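Local coordinates for S-M checkpoint control protein RAD4 (Schizosaccharomyces pombe, PDB 4BU0), which acts in DNA replication and in the checkpoint coupling S and M phases, its N-terminal tandem BRCT domains binding phosphorylated sites of Crb2, at residues S4-G9 with T30-A35; K8-C13 with D43-I48; C14-L19 with F52-Y57; S72-V77 with L92-H97. All blocks are in the same frame, centred on the assembly; numbering follows the deposited sequence.

Contact 1 (S4-G9 with T30-A35); sequences SKPLKG and TKLGAA
L7 and L32 meet through backbone and side chain alike, and hydrogen bonds come first. The backbone N-H of L7 reaches the carbonyl of L32 (L7 N to L32 O, 2.9 Å, 162° at the hydrogen), arriving tilted from the carbonyl plane. K5 supplies a second bond: its chain, bent at every torsion beyond chi1, curls round so that K5 NZ lies 3.1 Å from K31 O, and a water joins the same two atoms. Another water links G9 N to G33 O. Weaker CA-H...O contacts fill in between, among them K5 CA to L32 O at 3.3 Å. Apolar packing is the third kind. L7 lays CG and CD1 against CB of L32, its CB rests 3.8 Å from A34 CB, and the ring of P6 crosses the L32 branch at roughly a right angle (P6 CG to L32 CD2, 3.9 Å). Helix 74-83 continues this apolar cluster, with W82 touching both P6 and L32. G33, at positive phi (106°), lies 4.3 Å from K5, CA to CA. The contact is thus a type I turn, K5 to K8, set against the Schellman motif at the C-terminal end of helix 19-31 in the first BRCT domain.

Contact 2 (K8-C13 with D43-I48); sequences KGFVIC and DVTHLI
Three first torsions, those of T45, F10 and H46, bring the key groups together, with V11 supplying its backbone N-H. T45 holds OG1 between its backbone N and carbonyl carbon (chi1 61°), where it meets the N-H of V11, while F10 and H46 both swing their rings to the side of their own backbone N, anti to the carbonyl carbon (chi1 -77° and -67°). The setting is the parallel sheet of the BRCT fold, in which strands 11-15 and 46-49 are the two central neighbours. Bridges pair I12 with H46 and C13 with L47, and the backbone ladder runs through C13 N to H46 O and I48 N to C13 O (2.8 Å). At the entry to the ladder V11 O accepts twice: T45 N lies in the carbonyl plane, on a lone pair, at 2.8 Å, and H46 N comes in tilted at 3.2 Å.

The two faces of the sheet carry different side chains. On the side of I12 and H46, the F10 and H46 rings are nearly parallel but slid apart, so that F10 CD2 covers the rim of one imidazole face, with centroids 4.7 Å apart; W74 meets the H46 ring as well. On the C13 side, CB of C13 packs against V44 CG2. T45 OG1 also sits in the plane of the H46 ring at its edge, 2.7 Å from H46 ND1, in a hydrogen bond whose donor may be either atom, while V11 N points at the same OG1 from 2.9 Å.

Contact 3 (C14-L19 with F52-Y57); sequences CTSIDL and FDTPKY
T15 and K56 make the closest backbone approach, T15 CA to K56 CA 6.4 Å, where the end of strand 11-15 faces the first turn of helix 55-63, whose N-cap is T54. Side chains bridge the gap. With OG1 anti to its backbone N (chi1 -173°), T15 accepts a hydrogen bond from T54 OG1 at 2.8 Å. T54 OG1 in turn accepts from Y57 N at 3.0 Å, so one hydroxyl caps the helix and also grips the strand. K56, extended beyond CG, runs alongside T15 and delivers NZ to C14 O at 2.8 Å, almost in line with the carbonyl bond; S38 O takes a second bond from this ammonium.

These residues belong to the phosphopeptide site of the first BRCT domain: T15 OG1, S16 N and K56 NZ all hydrogen-bond a modified side chain of the bound Crb2 peptide. The chemistry is that of a phosphate pocket, with a hydroxyl, a backbone N-H and an ammonium supplied from strand end and helix start. T54, giving its proton to T15 OG1, acts from the second shell, which is consistent with T15 turning its own hydroxyl proton to the ligand.

Contact 4 (S72-V77 with L92-H97); sequences SEWIPV and LLVDKH
W74, which buries the most surface here, lies against H97 with the CB atoms of the two residues 3.6 Å apart. The indole leaves with CG anti to the backbone N (chi1 175°), and this carries NE1 across to the far segment. There NE1 donates to L92 O at 3.0 Å in an almost straight bond, 176° at the hydrogen; the acceptor lies in the indole plane and the donor in the carbonyl plane, a pairing that should fix the rotation of the ring. The benzo side is met by V94, whose CG2 touches CZ2 of W74 at 3.6 Å. W74 also contacts I12 and F10, and thereby joins strand 11-15 and the loop before it to the chain that follows helix 74-83, on its way from the first BRCT domain to the second.

H97, buried almost as much, uses its ring in two ways. At one edge ND1 donates to E73 OE2 at 2.9 Å, on the anti side of the carboxylate and out of its plane; the two flat groups stand 65° apart. This bond holds for the E73 conformer described and is doubtful for the second one. Further round the ring, V77 crosses the histidine side chain at about a right angle, its CG1 3.7 Å from H97 NE2. V77, third in buried surface, turns the same CG1 to L93 CD1 at 4.1 Å.

How the contacts relate
From the N terminus, contact 1 closes the first loop, bringing 30-35 back after strand 11-15 and helix 19-31 to the entry segment. Contact 2 starts from the same stretch, sharing K8 and G9, and sets strand 46-49 beside strand 11-15; the shorter loop of contact 1 lies largely within its longer one. Contact 3 crosses both: its first segment continues strand 11-15, and its second opens helix 55-63, beyond strand 46-49. I48 O and T15 N, 2.8 Å apart, link contacts 2 and 3 directly. Contact 4 follows in series, turning the chain after helix 74-83 back onto that helix's start. It touches contact 1 through L7 and I75, and contact 2 through F10 and L92, tying sheet, helices and exit segment together.

Contact 1 (S4-G9 with T30-A35)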
loop_
_atom_site.group_PDB
_atom_site.type_symbol
_atom_site.label_atom_id
_atom_site.label_comp_id
_atom_site.label_asym_id
_atom_site.label_seq_id
_atom_site.Cartn_x
_atom_site.Cartn_y
_atom_site.Cartn_z
ATOM N N SER A 4 4.612 17.266 -25.627
ATOM C CA SER A 4 5.999 16.934 -25.963
ATOM C C SER A 4 6.843 16.761 -24.691
ATOM O O SER A 4 7.247 17.731 -24.051
ATOM C CB SER A 4 6.614 17.980 -26.894
ATOM O OG SER A 4 7.957 17.659 -27.228
ATOM N N LYS A 5 7.126 15.495 -24.368
ATOM C CA LYS A 5 7.870 15.004 -23.208
ATOM C C LYS A 5 7.310 15.603 -21.894
ATOM O O LYS A 5 8.086 16.169 -21.099
ATOM C CB LYS A 5 9.390 15.231 -23.345
ATOM C CG LYS A 5 9.991 14.829 -24.701
ATOM C CD LYS A 5 9.871 13.343 -25.033
ATOM C CE LYS A 5 9.095 13.124 -26.309
ATOM N NZ LYS A 5 7.641 12.948 -26.052
ATOM N N PRO A 6 6.006 15.393 -21.569
ATOM C CA PRO A 6 5.479 15.916 -20.293
ATOM C C PRO A 6 6.180 15.343 -19.073
ATOM O O PRO A 6 6.177 16.003 -18.031
ATOM C CB PRO A 6 4.016 15.457 -20.267
ATOM C CG PRO A 6 3.689 15.063 -21.641
ATOM C CD PRO A 6 4.951 14.697 -22.343
ATOM N N LEU A 7 6.724 14.084 -19.177
ATOM C CA LEU A 7 7.372 13.463 -18.016
ATOM C C LEU A 7 8.889 13.579 -18.043
ATOM O O LEU A 7 9.557 12.840 -17.329
ATOM C CB LEU A 7 6.951 11.992 -17.843
ATOM C CG LEU A 7 5.461 11.761 -17.547
ATOM C CD1 LEU A 7 5.236 10.296 -17.176
ATOM C CD2 LEU A 7 4.951 12.656 -16.382
ATOM N N LYS A 8 9.450 14.546 -18.803
ATOM C CA LYS A 8 10.895 14.783 -18.730
ATOM C C LYS A 8 11.297 15.073 -17.265
ATOM O O LYS A 8 10.587 15.813 -16.576
ATOM C CB LYS A 8 11.271 15.975 -19.623
ATOM C CG LYS A 8 12.780 16.265 -19.615
ATOM C CD LYS A 8 13.162 17.276 -20.697
ATOM C CE LYS A 8 14.665 17.441 -20.773
ATOM N NZ LYS A 8 15.069 18.459 -21.784
ATOM N N GLY A 9 12.341 14.398 -16.798
ATOM C CA GLY A 9 12.794 14.578 -15.427
ATOM C C GLY A 9 12.200 13.584 -14.448
ATOM O O GLY A 9 12.703 13.450 -13.321
ATOM N N THR A 30 8.102 5.912 -21.112
ATOM C CA THR A 30 9.257 6.294 -21.943
ATOM C C THR A 30 8.790 7.211 -23.067
ATOM O O THR A 30 9.455 8.220 -23.342
ATOM C CB THR A 30 9.944 5.047 -22.461
ATOM O OG1 THR A 30 10.432 4.319 -21.321
ATOM C CG2 THR A 30 11.112 5.382 -23.416
ATOM N N LYS A 31 7.629 6.889 -23.708
ATOM C CA LYS A 31 7.145 7.758 -24.779
ATOM C C LYS A 31 6.797 9.147 -24.207
ATOM O O LYS A 31 6.980 10.164 -24.890
ATOM C CB LYS A 31 5.942 7.117 -25.499
ATOM C CG LYS A 31 5.474 7.918 -26.710
ATOM C CD LYS A 31 4.532 7.107 -27.582
ATOM C CE LYS A 31 3.681 8.032 -28.412
ATOM N NZ LYS A 31 2.632 7.297 -29.153
ATOM N N LEU A 32 6.290 9.183 -22.941
ATOM C CA LEU A 32 5.960 10.442 -22.289
ATOM C C LEU A 32 7.200 11.239 -21.896
ATOM O O LEU A 32 7.042 12.369 -21.452
ATOM C CB LEU A 32 5.096 10.156 -21.043
ATOM C CG LEU A 32 3.594 9.894 -21.311
ATOM C CD1 LEU A 32 2.978 9.071 -20.193
ATOM C CD2 LEU A 32 2.827 11.216 -21.450
ATOM N N GLY A 33 8.385 10.648 -22.001
ATOM C CA GLY A 33 9.626 11.368 -21.710
ATOM C C GLY A 33 10.306 11.009 -20.411
ATOM O O GLY A 33 11.344 11.601 -20.086
ATOM N N ALA A 34 9.749 10.063 -19.656
ATOM C CA ALA A 34 10.335 9.677 -18.368
ATOM C C ALA A 34 11.476 8.701 -18.559
ATOM O O ALA A 34 11.608 8.037 -19.605
ATOM C CB ALA A 34 9.276 9.007 -17.492
ATOM N N ALA A 35 12.283 8.556 -17.514
ATOM C CA ALA A 35 13.234 7.471 -17.446
ATOM C C ALA A 35 12.498 6.327 -16.740
ATOM O O ALA A 35 11.634 6.576 -15.887
ATOM C CB ALA A 35 14.480 7.888 -16.643
HETATM O O HOH W 1 7.995 10.285 -27.357
HETATM O O HOH W 2 13.555 12.137 -18.734
#

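Contact 2 (K8-C13 with D43-I48)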
loop_
_atom_site.group_PDB
_atom_site.type_symbol
_atom_site.label_atom_id
_atom_site.label_comp_id
_atom_site.label_asym_id
_atom_site.label_seq_id
_atom_site.Cartn_x
_atom_site.Cartn_y
_atom_site.Cartn_z
ATOM N N LYS A 8 9.450 14.546 -18.803
ATOM C CA LYS A 8 10.895 14.783 -18.730
ATOM C C LYS A 8 11.297 15.073 -17.265
ATOM O O LYS A 8 10.587 15.813 -16.576
ATOM C CB LYS A 8 11.271 15.975 -19.623
ATOM C CG LYS A 8 12.780 16.265 -19.615
ATOM C CD LYS A 8 13.162 17.276 -20.697
ATOM C CE LYS A 8 14.665 17.441 -20.773
ATOM N NZ LYS A 8 15.069 18.459 -21.784
ATOM N N GLY A 9 12.341 14.398 -16.798
ATOM C CA GLY A 9 12.794 14.578 -15.427
ATOM C C GLY A 9 12.200 13.584 -14.448
ATOM O O GLY A 9 12.703 13.450 -13.321
ATOM N N PHE A 10 11.111 12.884 -14.849
ATOM C CA PHE A 10 10.556 11.844 -13.977
ATOM C C PHE A 10 11.368 10.577 -14.115
ATOM O O PHE A 10 11.849 10.270 -15.211
ATOM C CB PHE A 10 9.094 11.533 -14.350
ATOM C CG PHE A 10 8.059 12.521 -13.910
ATOM C CD1 PHE A 10 8.071 13.830 -14.389
ATOM C CD2 PHE A 10 7.002 12.121 -13.098
ATOM C CE1 PHE A 10 7.088 14.741 -13.991
ATOM C CE2 PHE A 10 6.002 13.030 -12.717
ATOM C CZ PHE A 10 6.060 14.333 -13.152
ATOM N N VAL A 11 11.503 9.808 -13.013
ATOM C CA VAL A 11 12.252 8.553 -13.002
ATOM C C VAL A 11 11.322 7.564 -12.332
ATOM O O VAL A 11 11.070 7.667 -11.128
ATOM C CB VAL A 11 13.638 8.665 -12.329
ATOM C CG1 VAL A 11 14.371 7.329 -12.400
ATOM C CG2 VAL A 11 14.476 9.770 -12.987
ATOM N N ILE A 12 10.768 6.657 -13.138
ATOM C CA ILE A 12 9.744 5.737 -12.646
ATOM C C ILE A 12 10.282 4.340 -12.426
ATOM O O ILE A 12 11.097 3.845 -13.184
ATOM C CB ILE A 12 8.591 5.771 -13.676
ATOM C CG1 ILE A 12 7.898 7.167 -13.618
ATOM C CG2 ILE A 12 7.586 4.593 -13.500
ATOM C CD1 ILE A 12 7.070 7.519 -14.816
ATOM N N CYS A 13 9.791 3.691 -11.346
ATOM C CA CYS A 13 10.167 2.334 -10.966
ATOM C C CYS A 13 8.879 1.618 -10.572
ATOM O O CYS A 13 7.969 2.302 -10.091
ATOM C CB CYS A 13 11.149 2.413 -9.801
ATOM S SG CYS A 13 11.833 0.827 -9.263
ATOM N N ASP A 43 17.792 8.097 -7.926
ATOM C CA ASP A 43 17.100 9.176 -8.613
ATOM C C ASP A 43 15.633 8.890 -8.936
ATOM O O ASP A 43 14.974 9.778 -9.476
ATOM C CB ASP A 43 17.852 9.594 -9.875
ATOM C CG ASP A 43 18.026 8.533 -10.931
ATOM O OD1 ASP A 43 17.934 7.337 -10.594
ATOM O OD2 ASP A 43 18.307 8.896 -12.083
ATOM N N VAL A 44 15.101 7.723 -8.522
ATOM C CA VAL A 44 13.678 7.442 -8.710
ATOM C C VAL A 44 12.833 8.563 -8.087
ATOM O O VAL A 44 13.128 9.048 -6.974
ATOM C CB VAL A 44 13.320 6.052 -8.131
ATOM C CG1 VAL A 44 11.800 5.865 -7.962
ATOM C CG2 VAL A 44 13.889 4.952 -9.009
ATOM N N THR A 45 11.768 8.986 -8.796
ATOM C CA THR A 45 10.888 10.031 -8.299
ATOM C C THR A 45 9.493 9.465 -7.969
ATOM O O THR A 45 8.756 10.031 -7.147
ATOM C CB THR A 45 10.785 11.180 -9.316
ATOM O OG1 THR A 45 10.230 10.697 -10.552
ATOM C CG2 THR A 45 12.141 11.821 -9.611
ATOM N N HIS A 46 9.081 8.413 -8.711
ATOM C CA HIS A 46 7.755 7.835 -8.589
ATOM C C HIS A 46 7.867 6.333 -8.588
ATOM O O HIS A 46 8.515 5.768 -9.472
ATOM C CB HIS A 46 6.862 8.304 -9.749
ATOM C CG HIS A 46 6.571 9.779 -9.691
ATOM N ND1 HIS A 46 7.570 10.730 -9.943
ATOM C CD2 HIS A 46 5.427 10.433 -9.358
ATOM C CE1 HIS A 46 7.007 11.912 -9.723
ATOM N NE2 HIS A 46 5.716 11.793 -9.399
ATOM N N LEU A 47 7.254 5.678 -7.579
ATOM C CA LEU A 47 7.261 4.230 -7.464
ATOM C C LEU A 47 5.832 3.756 -7.672
ATOM O O LEU A 47 4.951 4.080 -6.878
ATOM C CB LEU A 47 7.811 3.785 -6.083
ATOM C CG LEU A 47 7.798 2.301 -5.788
ATOM C CD1 LEU A 47 8.832 1.532 -6.675
ATOM C CD2 LEU A 47 8.130 2.060 -4.290
ATOM N N ILE A 48 5.619 2.993 -8.750
ATOM C CA ILE A 48 4.295 2.456 -9.064
ATOM C C ILE A 48 4.230 1.117 -8.338
ATOM O O ILE A 48 5.046 0.241 -8.599
ATOM C CB ILE A 48 4.119 2.354 -10.598
ATOM C CG1 ILE A 48 4.153 3.799 -11.218
ATOM C CG2 ILE A 48 2.784 1.620 -10.921
ATOM C CD1 ILE A 48 4.274 3.765 -12.735
#

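Contact 3 (C14-L19 with F52-Y57)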
loop_
_atom_site.group_PDB
_atom_site.type_symbol
_atom_site.label_atom_id
_atom_site.label_comp_id
_atom_site.label_asym_id
_atom_site.label_seq_id
_atom_site.Cartn_x
_atom_site.Cartn_y
_atom_site.Cartn_z
ATOM N N CYS A 14 8.785 0.285 -10.784
ATOM C CA CYS A 14 7.614 -0.505 -10.378
ATOM C C CYS A 14 7.985 -1.462 -9.275
ATOM O O CYS A 14 9.131 -1.953 -9.215
ATOM C CB CYS A 14 7.026 -1.295 -11.548
ATOM S SG CYS A 14 6.324 -0.278 -12.863
ATOM N N THR A 15 6.982 -1.822 -8.444
ATOM C CA THR A 15 7.150 -2.896 -7.468
ATOM C C THR A 15 5.868 -3.712 -7.464
ATOM O O THR A 15 4.767 -3.142 -7.396
ATOM C CB THR A 15 7.587 -2.424 -6.075
ATOM O OG1 THR A 15 7.872 -3.584 -5.286
ATOM C CG2 THR A 15 6.566 -1.549 -5.347
ATOM N N SER A 16 6.005 -5.064 -7.573
ATOM C CA SER A 16 4.865 -5.987 -7.592
ATOM C C SER A 16 3.826 -5.633 -8.649
ATOM O O SER A 16 2.610 -5.629 -8.393
ATOM C CB SER A 16 4.210 -6.076 -6.218
ATOM O OG SER A 16 5.004 -6.892 -5.378
ATOM N N ILE A 17 4.301 -5.356 -9.873
ATOM C CA ILE A 17 3.469 -5.099 -11.029
ATOM C C ILE A 17 3.752 -6.261 -11.977
ATOM O O ILE A 17 4.924 -6.536 -12.235
ATOM C CB ILE A 17 3.723 -3.709 -11.675
ATOM C CG1 ILE A 17 3.494 -2.560 -10.635
ATOM C CG2 ILE A 17 2.833 -3.516 -12.906
ATOM C CD1 ILE A 17 2.012 -2.354 -10.190
ATOM N N ASP A 18 2.700 -6.928 -12.462
ATOM C CA ASP A 18 2.826 -8.071 -13.381
ATOM C C ASP A 18 3.523 -7.645 -14.684
ATOM O O ASP A 18 3.426 -6.480 -15.086
ATOM C CB ASP A 18 1.446 -8.666 -13.677
ATOM C CG ASP A 18 0.743 -9.325 -12.492
ATOM O OD1 ASP A 18 1.390 -9.504 -11.429
ATOM O OD2 ASP A 18 -0.450 -9.675 -12.631
ATOM N N LEU A 19 4.227 -8.579 -15.350
ATOM C CA LEU A 19 4.964 -8.282 -16.583
ATOM C C LEU A 19 4.166 -7.519 -17.650
ATOM O O LEU A 19 4.691 -6.548 -18.189
ATOM C CB LEU A 19 5.519 -9.583 -17.202
ATOM C CG LEU A 19 6.319 -9.419 -18.518
ATOM C CD1 LEU A 19 7.589 -8.556 -18.320
ATOM C CD2 LEU A 19 6.712 -10.781 -19.077
ATOM N N PHE A 52 2.359 -3.608 -0.785
ATOM C CA PHE A 52 3.177 -2.915 0.201
ATOM C C PHE A 52 4.273 -3.833 0.740
ATOM O O PHE A 52 5.230 -3.335 1.330
ATOM C CB PHE A 52 2.305 -2.418 1.382
ATOM C CG PHE A 52 1.641 -3.552 2.135
ATOM C CD1 PHE A 52 2.292 -4.186 3.178
ATOM C CD2 PHE A 52 0.375 -3.993 1.783
ATOM C CE1 PHE A 52 1.703 -5.284 3.831
ATOM C CE2 PHE A 52 -0.219 -5.071 2.445
ATOM C CZ PHE A 52 0.448 -5.705 3.464
ATOM N N ASP A 53 4.123 -5.172 0.592
ATOM C CA ASP A 53 5.060 -6.110 1.195
ATOM C C ASP A 53 6.204 -6.438 0.247
ATOM O O ASP A 53 6.343 -7.581 -0.204
ATOM C CB ASP A 53 4.341 -7.396 1.638
ATOM C CG ASP A 53 5.183 -8.251 2.564
ATOM O OD1 ASP A 53 6.268 -7.782 2.987
ATOM O OD2 ASP A 53 4.755 -9.389 2.875
ATOM N N THR A 54 6.992 -5.424 -0.082
ATOM C CA THR A 54 8.172 -5.598 -0.932
ATOM C C THR A 54 9.330 -4.765 -0.409
ATOM O O THR A 54 9.121 -3.677 0.135
ATOM C CB THR A 54 7.920 -5.200 -2.419
ATOM O OG1 THR A 54 7.953 -3.773 -2.537
ATOM C CG2 THR A 54 6.649 -5.800 -3.020
ATOM N N PRO A 55 10.585 -5.185 -0.692
ATOM C CA PRO A 55 11.734 -4.374 -0.283
ATOM C C PRO A 55 11.743 -2.941 -0.864
ATOM O O PRO A 55 12.132 -1.995 -0.162
ATOM C CB PRO A 55 12.922 -5.182 -0.822
ATOM C CG PRO A 55 12.456 -6.577 -0.798
ATOM C CD PRO A 55 11.017 -6.489 -1.240
ATOM N N LYS A 56 11.294 -2.767 -2.138
ATOM C CA LYS A 56 11.242 -1.415 -2.726
ATOM C C LYS A 56 10.246 -0.542 -1.982
ATOM O O LYS A 56 10.529 0.606 -1.654
ATOM C CB LYS A 56 10.831 -1.464 -4.202
ATOM C CG LYS A 56 11.927 -1.954 -5.159
ATOM C CD LYS A 56 11.375 -2.024 -6.579
ATOM C CE LYS A 56 12.445 -2.467 -7.574
ATOM N NZ LYS A 56 11.828 -2.737 -8.904
ATOM N N TYR A 57 9.026 -1.100 -1.732
ATOM C CA TYR A 57 8.035 -0.314 -1.025
ATOM C C TYR A 57 8.518 0.034 0.369
ATOM O O TYR A 57 8.400 1.176 0.803
ATOM C CB TYR A 57 6.712 -1.102 -0.951
ATOM C CG TYR A 57 5.569 -0.312 -0.358
ATOM C CD1 TYR A 57 5.471 -0.107 1.022
ATOM C CD2 TYR A 57 4.540 0.168 -1.162
ATOM C CE1 TYR A 57 4.417 0.617 1.571
ATOM C CE2 TYR A 57 3.461 0.876 -0.619
ATOM C CZ TYR A 57 3.389 1.065 0.757
ATOM O OH TYR A 57 2.327 1.756 1.303
#

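Contact 4 (S72-V77 with L92-H97)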
loop_
_atom_site.group_PDB
_atom_site.type_symbol
_atom_site.label_atom_id
_atom_site.label_comp_id
_atom_site.label_asym_id
_atom_site.label_seq_id
_atom_site.Cartn_x
_atom_site.Cartn_y
_atom_site.Cartn_z
ATOM N N SER A 72 -1.095 1.703 -10.369
ATOM C CA SER A 72 -0.772 1.194 -11.691
ATOM C C SER A 72 -1.520 1.900 -12.804
ATOM O O SER A 72 -1.068 1.847 -13.941
ATOM C CB SER A 72 -1.089 -0.292 -11.750
ATOM O OG SER A 72 -2.476 -0.490 -11.527
ATOM N N GLU A 73 -2.652 2.540 -12.488
ATOM C CA GLU A 73 -3.456 3.199 -13.518
ATOM C C GLU A 73 -2.905 4.576 -13.898
ATOM O O GLU A 73 -3.329 5.134 -14.915
ATOM C CB GLU A 73 -4.931 3.320 -13.065
ATOM C CG GLU A 73 -5.262 4.542 -12.211
ATOM C CD GLU A 73 -5.837 4.392 -10.810
ATOM O OE1 GLU A 73 -6.659 3.471 -10.595
ATOM O OE2 GLU A 73 -5.523 5.247 -9.944
ATOM N N TRP A 74 -1.981 5.153 -13.081
ATOM C CA TRP A 74 -1.493 6.492 -13.370
ATOM C C TRP A 74 -0.955 6.687 -14.785
ATOM O O TRP A 74 -1.459 7.532 -15.528
ATOM C CB TRP A 74 -0.435 6.909 -12.334
ATOM C CG TRP A 74 0.199 8.228 -12.637
ATOM C CD1 TRP A 74 -0.440 9.395 -12.975
ATOM C CD2 TRP A 74 1.602 8.497 -12.700
ATOM N NE1 TRP A 74 0.495 10.386 -13.239
ATOM C CE2 TRP A 74 1.751 9.860 -13.065
ATOM C CE3 TRP A 74 2.753 7.728 -12.438
ATOM C CZ2 TRP A 74 3.013 10.455 -13.230
ATOM C CZ3 TRP A 74 4.002 8.337 -12.561
ATOM C CH2 TRP A 74 4.114 9.680 -12.964
ATOM N N ILE A 75 0.053 5.912 -15.163
ATOM C CA ILE A 75 0.686 6.123 -16.465
ATOM C C ILE A 75 -0.294 5.837 -17.623
ATOM O O ILE A 75 -0.413 6.681 -18.510
ATOM C CB ILE A 75 1.994 5.335 -16.588
ATOM C CG1 ILE A 75 3.120 5.953 -15.688
ATOM C CG2 ILE A 75 2.432 5.214 -18.066
ATOM C CD1 ILE A 75 3.557 7.417 -16.087
ATOM N N PRO A 76 -1.054 4.723 -17.630
ATOM C CA PRO A 76 -2.010 4.542 -18.728
ATOM C C PRO A 76 -3.033 5.670 -18.835
ATOM O O PRO A 76 -3.352 6.083 -19.952
ATOM C CB PRO A 76 -2.680 3.212 -18.364
ATOM C CG PRO A 76 -1.594 2.451 -17.652
ATOM C CD PRO A 76 -0.996 3.533 -16.762
ATOM N N VAL A 77 -3.530 6.224 -17.690
ATOM C CA VAL A 77 -4.513 7.292 -17.757
ATOM C C VAL A 77 -3.859 8.594 -18.292
ATOM O O VAL A 77 -4.430 9.287 -19.154
ATOM C CB VAL A 77 -5.228 7.511 -16.396
ATOM C CG1 VAL A 77 -6.091 8.769 -16.413
ATOM C CG2 VAL A 77 -6.088 6.289 -16.039
ATOM N N LEU A 92 0.143 16.808 -13.652
ATOM C CA LEU A 92 0.342 15.568 -14.456
ATOM C C LEU A 92 -0.440 14.369 -13.886
ATOM O O LEU A 92 -0.018 13.217 -13.991
ATOM C CB LEU A 92 1.832 15.256 -14.603
ATOM C CG LEU A 92 2.569 16.350 -15.423
ATOM C CD1 LEU A 92 4.047 16.304 -15.177
ATOM C CD2 LEU A 92 2.257 16.210 -16.924
ATOM N N LEU A 93 -1.618 14.669 -13.327
ATOM C CA LEU A 93 -2.583 13.705 -12.754
ATOM C C LEU A 93 -2.030 12.929 -11.573
ATOM O O LEU A 93 -2.674 11.972 -11.136
ATOM C CB LEU A 93 -3.118 12.729 -13.826
ATOM C CG LEU A 93 -3.719 13.400 -15.059
ATOM C CD1 LEU A 93 -4.202 12.346 -16.062
ATOM C CD2 LEU A 93 -4.922 14.300 -14.691
ATOM N N VAL A 94 -0.885 13.338 -11.028
ATOM C CA VAL A 94 -0.252 12.594 -9.940
ATOM C C VAL A 94 -1.167 12.521 -8.701
ATOM O O VAL A 94 -1.406 11.420 -8.168
ATOM C CB VAL A 94 1.140 13.182 -9.617
ATOM C CG1 VAL A 94 1.702 12.663 -8.273
ATOM C CG2 VAL A 94 2.103 12.914 -10.775
ATOM N N ASP A 95 -1.697 13.677 -8.251
ATOM C CA ASP A 95 -2.511 13.648 -7.029
ATOM C C ASP A 95 -3.780 12.834 -7.165
ATOM O O ASP A 95 -4.281 12.355 -6.150
ATOM C CB ASP A 95 -2.874 15.076 -6.596
ATOM C CG ASP A 95 -1.728 15.875 -6.016
ATOM O OD1 ASP A 95 -0.675 15.270 -5.709
ATOM O OD2 ASP A 95 -1.887 17.108 -5.853
ATOM N N LYS A 96 -4.274 12.624 -8.393
ATOM C CA LYS A 96 -5.480 11.849 -8.641
ATOM C C LYS A 96 -5.203 10.350 -8.688
ATOM O O LYS A 96 -6.153 9.566 -8.713
ATOM C CB LYS A 96 -6.133 12.288 -9.955
ATOM C CG LYS A 96 -6.863 13.624 -9.796
ATOM C CD LYS A 96 -7.219 14.248 -11.128
ATOM C CE LYS A 96 -8.164 15.412 -10.950
ATOM N NZ LYS A 96 -8.465 16.073 -12.248
ATOM N N HIS A 97 -3.919 9.950 -8.764
ATOM C CA HIS A 97 -3.593 8.530 -8.918
ATOM C C HIS A 97 -2.576 8.051 -7.896
ATOM O O HIS A 97 -1.883 7.056 -8.115
ATOM C CB HIS A 97 -3.105 8.242 -10.361
ATOM C CG HIS A 97 -4.177 8.505 -11.365
ATOM N ND1 HIS A 97 -5.182 7.586 -11.594
ATOM C CD2 HIS A 97 -4.434 9.621 -12.081
ATOM C CE1 HIS A 97 -5.999 8.153 -12.475
ATOM N NE2 HIS A 97 -5.597 9.380 -12.793
#